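Local coordinates for protein UTP--glucose-1-phosphate uridylyltransferase (Acinetobacter baumannii, PDB 6IKX) that catalyses the transfer of a uridylyl group from UTP to glucose 1-phosphate, giving UDP-glucose and diphosphate, at residues 101-106 with 113-118. The protein carries 1 engineered substitution. Numbering follows the deposited sequence.
Sequences VRQPQP and VLCAKS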
loop_
_atom_site.group_PDB
_atom_site.type_symbol
_atom_site.label_atom_id
_atom_site.label_comp_id
_atom_site.label_asym_id
_atom_site.label_seq_id
_atom_site.Cartn_x
_atom_site.Cartn_y
_atom_site.Cartn_z
ATOM N N VAL A 101 1.489 9.482 -13.566
ATOM C CA VAL A 101 1.779 10.824 -13.002
ATOM C C VAL A 101 0.659 11.109 -12.015
ATOM O O VAL A 101 -0.457 10.562 -12.170
ATOM C CB VAL A 101 1.906 11.884 -14.118
ATOM C CG1 VAL A 101 0.563 12.142 -14.799
ATOM C CG2 VAL A 101 2.527 13.170 -13.589
ATOM N N ARG A 102 0.999 11.853 -10.975
ATOM C CA ARG A 102 0.080 12.180 -9.851
ATOM C C ARG A 102 -0.637 13.493 -10.121
ATOM O O ARG A 102 0.045 14.485 -10.406
ATOM C CB ARG A 102 0.862 12.278 -8.532
ATOM C CG ARG A 102 1.380 10.927 -8.079
ATOM C CD ARG A 102 0.293 9.902 -7.762
ATOM N NE ARG A 102 0.821 8.661 -7.188
ATOM C CZ ARG A 102 1.289 8.501 -5.945
ATOM N NH1 ARG A 102 1.339 9.500 -5.084
ATOM N NH2 ARG A 102 1.763 7.333 -5.568
ATOM N N GLN A 103 -1.965 13.502 -9.996
ATOM C CA GLN A 103 -2.746 14.752 -9.771
ATOM C C GLN A 103 -2.560 15.163 -8.316
ATOM O O GLN A 103 -3.103 14.493 -7.456
ATOM C CB GLN A 103 -4.236 14.546 -9.996
ATOM C CG GLN A 103 -5.025 15.825 -9.789
ATOM C CD GLN A 103 -6.338 15.751 -10.507
ATOM O OE1 GLN A 103 -6.931 14.676 -10.610
ATOM N NE2 GLN A 103 -6.808 16.900 -10.970
ATOM N N PRO A 104 -1.728 16.178 -7.982
ATOM C CA PRO A 104 -1.378 16.455 -6.591
ATOM C C PRO A 104 -2.566 16.829 -5.689
ATOM O O PRO A 104 -2.529 16.478 -4.517
ATOM C CB PRO A 104 -0.383 17.638 -6.685
ATOM C CG PRO A 104 -0.571 18.226 -8.056
ATOM C CD PRO A 104 -1.033 17.074 -8.922
ATOM N N GLN A 105 -3.554 17.559 -6.238
ATOM C CA GLN A 105 -4.867 17.844 -5.592
ATOM C C GLN A 105 -5.984 17.601 -6.587
ATOM O O GLN A 105 -5.802 17.757 -7.798
ATOM C CB GLN A 105 -4.978 19.285 -5.085
ATOM C CG GLN A 105 -3.918 19.627 -4.043
ATOM C CD GLN A 105 -3.814 21.114 -3.828
ATOM O OE1 GLN A 105 -3.673 21.908 -4.777
ATOM N NE2 GLN A 105 -3.938 21.487 -2.566
ATOM N N PRO A 106 -7.178 17.263 -6.071
ATOM C CA PRO A 106 -8.339 16.974 -6.913
ATOM C C PRO A 106 -9.051 18.217 -7.448
ATOM O O PRO A 106 -10.116 18.517 -7.000
ATOM C CB PRO A 106 -9.249 16.288 -5.906
ATOM C CG PRO A 106 -8.962 17.056 -4.627
ATOM C CD PRO A 106 -7.459 17.129 -4.630
ATOM N N VAL A 113 -5.780 16.480 -16.912
ATOM C CA VAL A 113 -5.168 16.448 -18.266
ATOM C C VAL A 113 -3.885 17.293 -18.246
ATOM O O VAL A 113 -2.865 16.807 -18.754
ATOM C CB VAL A 113 -6.165 16.902 -19.345
ATOM C CG1 VAL A 113 -5.500 17.073 -20.696
ATOM C CG2 VAL A 113 -7.324 15.926 -19.452
ATOM N N LEU A 114 -3.891 18.472 -17.625
ATOM C CA LEU A 114 -2.678 19.337 -17.531
ATOM C C LEU A 114 -1.520 18.613 -16.820
ATOM O O LEU A 114 -0.344 18.860 -17.207
ATOM C CB LEU A 114 -3.064 20.605 -16.771
ATOM C CG LEU A 114 -2.369 21.888 -17.186
ATOM C CD1 LEU A 114 -2.254 22.816 -15.991
ATOM C CD2 LEU A 114 -1.011 21.651 -17.829
ATOM N N CYS A 115 -1.814 17.778 -15.804
ATOM C CA CYS A 115 -0.819 16.973 -15.033
ATOM C C CYS A 115 -0.023 16.054 -15.967
ATOM O O CYS A 115 1.137 15.840 -15.715
ATOM C CB CYS A 115 -1.475 16.120 -13.952
ATOM S SG CYS A 115 -2.185 17.068 -12.578
ATOM N N ALA A 116 -0.599 15.620 -17.073
ATOM C CA ALA A 116 0.091 14.779 -18.070
ATOM C C ALA A 116 0.849 15.607 -19.118
ATOM O O ALA A 116 1.171 15.045 -20.158
ATOM C CB ALA A 116 -0.921 13.886 -18.746
ATOM N N LYS A 117 1.168 16.870 -18.888
ATOM C CA LYS A 117 1.708 17.722 -19.986
ATOM C C LYS A 117 3.074 17.178 -20.415
ATOM O O LYS A 117 3.287 16.974 -21.616
ATOM C CB LYS A 117 1.802 19.175 -19.535
ATOM C CG LYS A 117 2.676 20.062 -20.401
ATOM C CD LYS A 117 2.599 21.507 -20.008
ATOM C CE LYS A 117 3.780 22.316 -20.497
ATOM N NZ LYS A 117 3.833 23.631 -19.813
ATOM N N SER A 118 3.971 16.990 -19.450
ATOM C CA SER A 118 5.371 16.535 -19.622
ATOM C C SER A 118 5.404 15.230 -20.396
ATOM O O SER A 118 6.253 15.087 -21.261
ATOM C CB SER A 118 6.032 16.360 -18.285
ATOM O OG SER A 118 5.401 15.310 -17.578
#
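The thiol of Cys115 lies against the backbone bend at Gln103 and Pro104, where strand 97-102 of the nucleotidyltransferase's GT-A fold runs out into a loop before the chain returns through helix 109-115. Its SG comes within 3.7 Å of Gln103 CA and 3.8 Å of Pro104 CD, so the sulfur sits across from the two carbons that flank the Gln103-Pro104 peptide bond. The thiol reaches this place because SG is turned anti to its own carbonyl carbon (chi1 -69°), and Gln103 CB is a looser neighbour at 4.2 Å from SG.

Near the end of strand 97-102, Val101 packs against the Cys115 carbonyl. Both of its methyl groups meet this group: CG2 approaches the oxygen to 3.7 Å, while CG1 lies 3.9 Å from the same O and continues toward Ala116 CA, 4.2 Å away. Ala116 is the N-cap residue of helix 117-120, so Val101 CG1 lies against the residue that starts that helix. No hydrogen bond joins the two segments; they meet through van der Waals contacts alone.

Further out, strand 50-55 lies alongside as the parallel neighbour of 97-102, bonding Val101 through the backbone and packing Val54 on Cys115 and Ile52 on Ala116. Arg102 points its CB away from the helix, and its guanidinium reaches Asn64 and Asp67 of the second subunit.

The same loop carries Gln103, a residue that contacts both UTP and UDP-glucose in ligand-bound structures, beside Ala10 of the same site; no nucleotide is bound to this chain in the model. Its side-chain amide is held within the chain, where NE2 hydrogen-bonds both His111 ND1 and Gly108 O.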